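Local coordinates for putative exotoxin (superantigen) (Streptococcus pyogenes, PDB 1TY0), which probably acts as a secreted zinc-binding superantigen toxin, whose T-cell-receptor-binding surface can also serve for dimerization, at residues T92-G106 / T117-T130. Sequence-based numbering, arbitrary orientation.
Sequences TPSVNSNSENSKIVG and TLINPIKIDKPIFT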
ATOM      1  N   THR A  92     -15.542  -1.907  11.861  1.00  9.63           N
ATOM      2  CA  THR A  92     -16.099  -2.744  12.919  1.00 10.96           C
ATOM      3  C   THR A  92     -16.136  -2.007  14.248  1.00 12.50           C
ATOM      4  O   THR A  92     -15.363  -1.081  14.491  1.00 11.31           O
ATOM      5  CB  THR A  92     -15.266  -4.031  13.141  1.00  9.97           C
ATOM      6  OG1 THR A  92     -13.890  -3.679  13.359  1.00 13.39           O
ATOM      7  CG2 THR A  92     -15.388  -4.962  11.944  1.00 11.59           C
ATOM      8  N   PRO A  93     -17.047  -2.414  15.137  1.00 14.21           N
ATOM      9  CA  PRO A  93     -17.137  -1.758  16.440  1.00 15.22           C
ATOM     10  C   PRO A  93     -15.882  -2.079  17.240  1.00 16.15           C
ATOM     11  O   PRO A  93     -15.410  -3.218  17.222  1.00 16.59           O
ATOM     12  CB  PRO A  93     -18.375  -2.402  17.068  1.00 14.32           C
ATOM     13  CG  PRO A  93     -19.194  -2.819  15.889  1.00 16.94           C
ATOM     14  CD  PRO A  93     -18.156  -3.362  14.942  1.00 14.93           C
ATOM     15  N   SER A  94     -15.323  -1.080  17.913  1.00 16.59           N
ATOM     16  CA  SER A  94     -14.149  -1.297  18.753  1.00 20.62           C
ATOM     17  C   SER A  94     -14.751  -1.524  20.135  1.00 22.63           C
ATOM     18  O   SER A  94     -15.282  -0.593  20.737  1.00 23.37           O
ATOM     19  CB  SER A  94     -13.254  -0.057  18.771  1.00 20.85           C
ATOM     20  OG  SER A  94     -12.105  -0.281  19.571  1.00 20.68           O
ATOM     21  N   VAL A  95     -14.675  -2.755  20.634  1.00 24.75           N
ATOM     22  CA  VAL A  95     -15.276  -3.070  21.929  1.00 26.19           C
ATOM     23  C   VAL A  95     -14.320  -3.372  23.080  1.00 27.11           C
ATOM     24  O   VAL A  95     -14.761  -3.636  24.200  1.00 27.36           O
ATOM     25  CB  VAL A  95     -16.267  -4.246  21.792  1.00 27.37           C
ATOM     26  CG1 VAL A  95     -17.378  -3.867  20.828  1.00 28.09           C
ATOM     27  CG2 VAL A  95     -15.539  -5.490  21.295  1.00 27.00           C
ATOM     28  N   ASN A  96     -13.020  -3.342  22.815  1.00 27.41           N
ATOM     29  CA  ASN A  96     -12.047  -3.594  23.869  1.00 28.58           C
ATOM     30  C   ASN A  96     -10.650  -3.136  23.483  1.00 29.06           C
ATOM     31  O   ASN A  96     -10.492  -2.300  22.592  1.00 28.98           O
ATOM     32  CB  ASN A  96     -12.046  -5.079  24.272  1.00 28.41           C
ATOM     33  CG  ASN A  96     -11.648  -6.010  23.138  1.00 29.06           C
ATOM     34  OD1 ASN A  96     -11.675  -7.234  23.297  1.00 28.85           O
ATOM     35  ND2 ASN A  96     -11.275  -5.445  21.996  1.00 25.68           N
ATOM     36  N   SER A  97      -9.643  -3.677  24.160  1.00 29.80           N
ATOM     37  CA  SER A  97      -8.255  -3.307  23.906  1.00 31.79           C
ATOM     38  C   SER A  97      -7.744  -3.743  22.536  1.00 32.17           C
ATOM     39  O   SER A  97      -6.608  -3.438  22.168  1.00 32.25           O
ATOM     40  CB  SER A  97      -7.352  -3.885  24.999  1.00 31.40           C
ATOM     41  OG  SER A  97      -7.471  -5.295  25.064  1.00 34.18           O
ATOM     42  N   ASN A  98      -8.583  -4.452  21.788  1.00 33.25           N
ATOM     43  CA  ASN A  98      -8.215  -4.925  20.458  1.00 33.90           C
ATOM     44  C   ASN A  98      -6.856  -5.615  20.484  1.00 34.69           C
ATOM     45  O   ASN A  98      -5.956  -5.274  19.715  1.00 35.04           O
ATOM     46  CB  ASN A  98      -8.185  -3.750  19.475  1.00 33.21           C
ATOM     47  CG  ASN A  98      -9.539  -3.079  19.332  1.00 33.57           C
ATOM     48  OD1 ASN A  98     -10.526  -3.722  18.970  1.00 35.47           O
ATOM     49  ND2 ASN A  98      -9.592  -1.780  19.618  1.00 30.59           N
ATOM     50  N   SER A  99      -6.719  -6.590  21.377  1.00 35.72           N
ATOM     51  CA  SER A  99      -5.476  -7.336  21.519  1.00 37.11           C
ATOM     52  C   SER A  99      -5.772  -8.821  21.691  1.00 37.71           C
ATOM     53  O   SER A  99      -5.161  -9.498  22.522  1.00 37.19           O
ATOM     54  CB  SER A  99      -4.698  -6.827  22.730  1.00 37.83           C
ATOM     55  OG  SER A  99      -5.443  -7.027  23.917  1.00 38.73           O
ATOM     56  N   GLU A 100      -6.720  -9.316  20.904  1.00 37.62           N
ATOM     57  CA  GLU A 100      -7.104 -10.717  20.952  1.00 38.78           C
ATOM     58  C   GLU A 100      -5.967 -11.601  20.458  1.00 38.89           C
ATOM     59  O   GLU A 100      -5.240 -11.244  19.531  1.00 37.85           O
ATOM     60  CB  GLU A 100      -8.343 -10.958  20.087  1.00 40.41           C
ATOM     61  CG  GLU A 100      -9.554 -10.149  20.510  1.00 43.87           C
ATOM     62  CD  GLU A 100      -9.992 -10.466  21.923  1.00 45.66           C
ATOM     63  OE1 GLU A 100     -10.370 -11.628  22.182  1.00 47.56           O
ATOM     64  OE2 GLU A 100      -9.953  -9.553  22.774  1.00 46.97           O
ATOM     65  N   ASN A 101      -5.816 -12.756  21.091  1.00 39.17           N
ATOM     66  CA  ASN A 101      -4.781 -13.700  20.711  1.00 39.25           C
ATOM     67  C   ASN A 101      -5.437 -15.053  20.490  1.00 39.07           C
ATOM     68  O   ASN A 101      -5.081 -16.051  21.121  1.00 39.63           O
ATOM     69  CB  ASN A 101      -3.712 -13.774  21.800  1.00 40.78           C
ATOM     70  CG  ASN A 101      -2.873 -12.509  21.873  1.00 41.76           C
ATOM     71  OD1 ASN A 101      -2.073 -12.228  20.978  1.00 40.82           O
ATOM     72  ND2 ASN A 101      -3.063 -11.731  22.933  1.00 42.55           N
ATOM     73  N   SER A 102      -6.413 -15.062  19.586  1.00 37.40           N
ATOM     74  CA  SER A 102      -7.150 -16.269  19.251  1.00 36.01           C
ATOM     75  C   SER A 102      -6.454 -17.025  18.127  1.00 33.93           C
ATOM     76  O   SER A 102      -5.846 -16.426  17.237  1.00 34.86           O
ATOM     77  CB  SER A 102      -8.577 -15.916  18.834  1.00 37.48           C
ATOM     78  OG  SER A 102      -9.329 -17.087  18.568  1.00 39.72           O
ATOM     79  N   LYS A 103      -6.556 -18.347  18.175  1.00 31.12           N
ATOM     80  CA  LYS A 103      -5.935 -19.215  17.187  1.00 27.30           C
ATOM     81  C   LYS A 103      -6.781 -19.315  15.921  1.00 25.80           C
ATOM     82  O   LYS A 103      -7.995 -19.497  15.991  1.00 24.26           O
ATOM     83  CB  LYS A 103      -5.736 -20.603  17.802  1.00 27.70           C
ATOM     84  CG  LYS A 103      -4.985 -21.597  16.935  1.00 28.31           C
ATOM     85  CD  LYS A 103      -4.805 -22.919  17.668  1.00 28.69           C
ATOM     86  CE  LYS A 103      -3.950 -23.887  16.866  1.00 29.82           C
ATOM     87  NZ  LYS A 103      -3.759 -25.186  17.571  1.00 29.60           N
ATOM     88  N   ILE A 104      -6.135 -19.181  14.766  1.00 22.60           N
ATOM     89  CA  ILE A 104      -6.833 -19.280  13.487  1.00 21.75           C
ATOM     90  C   ILE A 104      -6.299 -20.497  12.739  1.00 20.24           C
ATOM     91  O   ILE A 104      -5.138 -20.535  12.335  1.00 18.99           O
ATOM     92  CB  ILE A 104      -6.629 -18.010  12.629  1.00 19.43           C
ATOM     93  CG1 ILE A 104      -7.212 -16.797  13.360  1.00 21.07           C
ATOM     94  CG2 ILE A 104      -7.301 -18.183  11.267  1.00 22.06           C
ATOM     95  CD1 ILE A 104      -7.008 -15.476  12.638  1.00 19.76           C
ATOM     96  N   VAL A 105      -7.158 -21.493  12.566  1.00 20.45           N
ATOM     97  CA  VAL A 105      -6.781 -22.725  11.893  1.00 20.73           C
ATOM     98  C   VAL A 105      -7.614 -22.932  10.640  1.00 21.36           C
ATOM     99  O   VAL A 105      -8.789 -22.570  10.598  1.00 22.38           O
ATOM    100  CB  VAL A 105      -6.979 -23.939  12.831  1.00 21.36           C
ATOM    101  CG1 VAL A 105      -6.565 -25.223  12.127  1.00 21.66           C
ATOM    102  CG2 VAL A 105      -6.170 -23.744  14.100  1.00 22.44           C
ATOM    103  N   GLY A 106      -6.996 -23.513   9.619  1.00 22.16           N
ATOM    104  CA  GLY A 106      -7.710 -23.758   8.382  1.00 22.58           C
ATOM    105  C   GLY A 106      -7.150 -24.926   7.603  1.00 22.62           C
ATOM    106  O   GLY A 106      -6.068 -25.434   7.909  1.00 22.79           O
ATOM    107  N   THR A 117      -2.917 -28.586   7.185  1.00 26.38           N
ATOM    108  CA  THR A 117      -3.742 -27.849   8.125  1.00 25.69           C
ATOM    109  C   THR A 117      -2.900 -26.624   8.460  1.00 24.17           C
ATOM    110  O   THR A 117      -1.806 -26.744   9.010  1.00 25.03           O
ATOM    111  CB  THR A 117      -4.016 -28.656   9.416  1.00 25.24           C
ATOM    112  OG1 THR A 117      -4.822 -29.802   9.106  1.00 25.57           O
ATOM    113  CG2 THR A 117      -4.746 -27.797  10.435  1.00 25.65           C
ATOM    114  N   LEU A 118      -3.400 -25.451   8.098  1.00 24.30           N
ATOM    115  CA  LEU A 118      -2.679 -24.211   8.349  1.00 23.11           C
ATOM    116  C   LEU A 118      -2.940 -23.725   9.763  1.00 22.23           C
ATOM    117  O   LEU A 118      -4.090 -23.548  10.164  1.00 22.80           O
ATOM    118  CB  LEU A 118      -3.114 -23.142   7.346  1.00 23.88           C
ATOM    119  CG  LEU A 118      -2.997 -23.526   5.869  1.00 23.85           C
ATOM    120  CD1 LEU A 118      -3.604 -22.430   5.007  1.00 23.28           C
ATOM    121  CD2 LEU A 118      -1.539 -23.756   5.504  1.00 25.25           C
ATOM    122  N   ILE A 119      -1.865 -23.514  10.515  1.00 22.94           N
ATOM    123  CA  ILE A 119      -1.976 -23.036  11.886  1.00 23.62           C
ATOM    124  C   ILE A 119      -1.475 -21.597  11.970  1.00 22.72           C
ATOM    125  O   ILE A 119      -0.299 -21.317  11.733  1.00 25.31           O
ATOM    126  CB  ILE A 119      -1.156 -23.917  12.858  1.00 25.11           C
ATOM    127  CG1 ILE A 119      -1.591 -25.381  12.726  1.00 26.76           C
ATOM    128  CG2 ILE A 119      -1.359 -23.434  14.288  1.00 24.25           C
ATOM    129  CD1 ILE A 119      -0.811 -26.341  13.601  1.00 28.53           C
ATOM    130  N   ASN A 120      -2.382 -20.689  12.307  1.00 21.83           N
ATOM    131  CA  ASN A 120      -2.058 -19.274  12.419  1.00 21.35           C
ATOM    132  C   ASN A 120      -1.302 -18.730  11.212  1.00 19.87           C
ATOM    133  O   ASN A 120      -0.265 -18.078  11.358  1.00 19.26           O
ATOM    134  CB  ASN A 120      -1.257 -19.008  13.696  1.00 22.93           C
ATOM    135  CG  ASN A 120      -2.064 -19.269  14.949  1.00 24.91           C
ATOM    136  OD1 ASN A 120      -3.223 -18.863  15.046  1.00 23.88           O
ATOM    137  ND2 ASN A 120      -1.453 -19.940  15.922  1.00 24.67           N
ATOM    138  N   PRO A 121      -1.804 -19.005   9.998  1.00 19.28           N
ATOM    139  CA  PRO A 121      -1.149 -18.517   8.781  1.00 18.67           C
ATOM    140  C   PRO A 121      -1.267 -16.996   8.742  1.00 18.90           C
ATOM    141  O   PRO A 121      -0.441 -16.304   8.142  1.00 19.07           O
ATOM    142  CB  PRO A 121      -1.938 -19.198   7.669  1.00 18.70           C
ATOM    143  CG  PRO A 121      -3.301 -19.328   8.252  1.00 17.58           C
ATOM    144  CD  PRO A 121      -3.027 -19.760   9.669  1.00 19.34           C
ATOM    145  N   ILE A 122      -2.310 -16.494   9.395  1.00 18.62           N
ATOM    146  CA  ILE A 122      -2.567 -15.065   9.491  1.00 18.20           C
ATOM    147  C   ILE A 122      -2.957 -14.766  10.931  1.00 18.32           C
ATOM    148  O   ILE A 122      -3.276 -15.674  11.701  1.00 18.86           O
ATOM    149  CB  ILE A 122      -3.727 -14.614   8.568  1.00 17.97           C
ATOM    150  CG1 ILE A 122      -5.033 -15.293   8.990  1.00 17.41           C
ATOM    151  CG2 ILE A 122      -3.387 -14.927   7.117  1.00 16.45           C
ATOM    152  CD1 ILE A 122      -6.259 -14.751   8.283  1.00 21.10           C
ATOM    153  N   LYS A 123      -2.926 -13.496  11.304  1.00 18.77           N
ATOM    154  CA  LYS A 123      -3.299 -13.128  12.657  1.00 20.08           C
ATOM    155  C   LYS A 123      -4.253 -11.943  12.653  1.00 18.78           C
ATOM    156  O   LYS A 123      -4.075 -10.982  11.903  1.00 18.05           O
ATOM    157  CB  LYS A 123      -2.052 -12.804  13.486  1.00 21.88           C
ATOM    158  CG  LYS A 123      -2.334 -12.629  14.975  1.00 27.09           C
ATOM    159  CD  LYS A 123      -1.058 -12.627  15.805  1.00 30.43           C
ATOM    160  CE  LYS A 123      -1.374 -12.640  17.296  1.00 31.97           C
ATOM    161  NZ  LYS A 123      -0.147 -12.782  18.129  1.00 36.06           N
ATOM    162  N   ILE A 124      -5.283 -12.040  13.485  1.00 18.32           N
ATOM    163  CA  ILE A 124      -6.282 -10.988  13.631  1.00 19.37           C
ATOM    164  C   ILE A 124      -6.414 -10.740  15.129  1.00 22.12           C
ATOM    165  O   ILE A 124      -6.774 -11.645  15.877  1.00 21.50           O
ATOM    166  CB  ILE A 124      -7.638 -11.430  13.045  1.00 16.85           C
ATOM    167  CG1 ILE A 124      -7.500 -11.605  11.529  1.00 16.53           C
ATOM    168  CG2 ILE A 124      -8.720 -10.405  13.374  1.00 18.69           C
ATOM    169  CD1 ILE A 124      -8.774 -12.042  10.836  1.00 17.36           C
ATOM    170  N   ASP A 125      -6.112  -9.515  15.553  1.00 23.96           N
ATOM    171  CA  ASP A 125      -6.154  -9.143  16.968  1.00 27.67           C
ATOM    172  C   ASP A 125      -7.471  -8.566  17.486  1.00 27.24           C
ATOM    173  O   ASP A 125      -7.649  -8.415  18.696  1.00 27.31           O
ATOM    174  CB  ASP A 125      -5.018  -8.162  17.267  1.00 31.97           C
ATOM    175  CG  ASP A 125      -3.650  -8.822  17.216  1.00 36.02           C
ATOM    176  OD1 ASP A 125      -3.586 -10.068  17.152  1.00 38.97           O
ATOM    177  OD2 ASP A 125      -2.636  -8.094  17.247  1.00 40.34           O
ATOM    178  N   LYS A 126      -8.391  -8.236  16.589  1.00 23.48           N
ATOM    179  CA  LYS A 126      -9.669  -7.689  17.027  1.00 22.31           C
ATOM    180  C   LYS A 126     -10.702  -8.800  17.219  1.00 21.41           C
ATOM    181  O   LYS A 126     -10.709  -9.789  16.484  1.00 23.89           O
ATOM    182  CB  LYS A 126     -10.170  -6.629  16.029  1.00 22.02           C
ATOM    183  CG  LYS A 126     -10.104  -7.035  14.569  1.00 21.26           C
ATOM    184  CD  LYS A 126     -10.650  -5.937  13.644  1.00 17.54           C
ATOM    185  CE  LYS A 126      -9.710  -4.740  13.543  1.00 15.89           C
ATOM    186  NZ  LYS A 126      -8.394  -5.087  12.925  1.00 12.91           N
ATOM    187  N   PRO A 127     -11.578  -8.659  18.232  1.00 19.33           N
ATOM    188  CA  PRO A 127     -12.625  -9.640  18.546  1.00 18.98           C
ATOM    189  C   PRO A 127     -13.751  -9.691  17.517  1.00 18.01           C
ATOM    190  O   PRO A 127     -14.470 -10.687  17.416  1.00 18.61           O
ATOM    191  CB  PRO A 127     -13.104  -9.194  19.925  1.00 21.34           C
ATOM    192  CG  PRO A 127     -12.946  -7.707  19.858  1.00 18.54           C
ATOM    193  CD  PRO A 127     -11.581  -7.563  19.219  1.00 20.72           C
ATOM    194  N   ILE A 128     -13.896  -8.607  16.762  1.00 15.89           N
ATOM    195  CA  ILE A 128     -14.906  -8.497  15.715  1.00 14.57           C
ATOM    196  C   ILE A 128     -14.121  -8.003  14.508  1.00 13.35           C
ATOM    197  O   ILE A 128     -13.457  -6.972  14.586  1.00 12.06           O
ATOM    198  CB  ILE A 128     -15.977  -7.452  16.089  1.00 16.16           C
ATOM    199  CG1 ILE A 128     -16.656  -7.853  17.398  1.00 16.23           C
ATOM    200  CG2 ILE A 128     -17.013  -7.344  14.990  1.00 15.98           C
ATOM    201  CD1 ILE A 128     -17.601  -6.803  17.930  1.00 18.17           C
ATOM    202  N   PHE A 129     -14.178  -8.734  13.401  1.00 12.72           N
ATOM    203  CA  PHE A 129     -13.416  -8.342  12.217  1.00 12.32           C
ATOM    204  C   PHE A 129     -14.191  -8.485  10.915  1.00 12.68           C
ATOM    205  O   PHE A 129     -15.179  -9.224  10.836  1.00 13.23           O
ATOM    206  CB  PHE A 129     -12.121  -9.167  12.148  1.00 11.55           C
ATOM    207  CG  PHE A 129     -12.347 -10.649  12.002  1.00 13.56           C
ATOM    208  CD1 PHE A 129     -12.529 -11.216  10.750  1.00 12.14           C
ATOM    209  CD2 PHE A 129     -12.403 -11.473  13.127  1.00 14.99           C
ATOM    210  CE1 PHE A 129     -12.766 -12.590  10.605  1.00 16.02           C
ATOM    211  CE2 PHE A 129     -12.642 -12.842  12.997  1.00 16.61           C
ATOM    212  CZ  PHE A 129     -12.824 -13.401  11.732  1.00 15.93           C
ATOM    213  N   THR A 130     -13.742  -7.774   9.887  1.00 11.11           N
ATOM    214  CA  THR A 130     -14.409  -7.847   8.591  1.00 10.69           C
ATOM    215  C   THR A 130     -13.831  -8.985   7.763  1.00  9.57           C
ATOM    216  O   THR A 130     -12.673  -9.377   7.935  1.00 10.12           O
ATOM    217  CB  THR A 130     -14.235  -6.543   7.776  1.00 10.08           C
ATOM    218  OG1 THR A 130     -12.843  -6.331   7.493  1.00 10.07           O
ATOM    219  CG2 THR A 130     -14.785  -5.353   8.550  1.00 12.18           C
TER
HETATM  220  O   HOH W   1     -13.415  -4.635  15.748  1.00 18.12           O
HETATM  221  O   HOH W   2      -5.079 -14.284  15.460  1.00 20.52           O
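Gly106 and Leu118 form a hydrogen-bonded antiparallel pair, with Gly106 N 3.0 Å from Leu118 O and Leu118 N bonded back to Gly106 O; Val105 and Ile119 follow as a non-hydrogen-bonded pair. This is the open end of the 105-110/113-119 hairpin, part of the beta-grasp domain of the superantigen fold, and residues 94-104 form the linker that reaches it from the end of strand 84-93 in the OB-fold domain. Beyond the hairpin the pairing continues irregularly: Asn120 N binds Ile104 O, and further along Glu100 N donates a hydrogen bond to Asp125 O at 2.6 Å.

Asn120 has positive phi (49°), a conformation asparagine tolerates well, and its amide stands in for a strand carbonyl: OD1 accepts Ile104 N at 2.9 Å in a nearly straight bond (171°). Ile104 extends CD1 over the backbone between Ile122 and Ile124, touching CG1 of each, while helix 131-146 packs on those two isoleucines and Phe201 touches Ile104, an apolar setting suited to branched aliphatic side chains. Gly106 lies beside His203 and Asp205, zinc ligands in this protein, although no zinc is bound here.

At the other end, the compact ring of Pro127 fits between Val95 CG2, 3.7 Å from its CG, and the bent Glu100 chain, whose CG lies 3.5 Å from Pro127 CD. Ile128 CD1 reaches Val95 CG1. Thr92, with OG1 between its backbone N and carbonyl carbon (chi1 53°), donates to a water that in turn donates to Pro93 O and, at 2.6 Å, to Ile128 O.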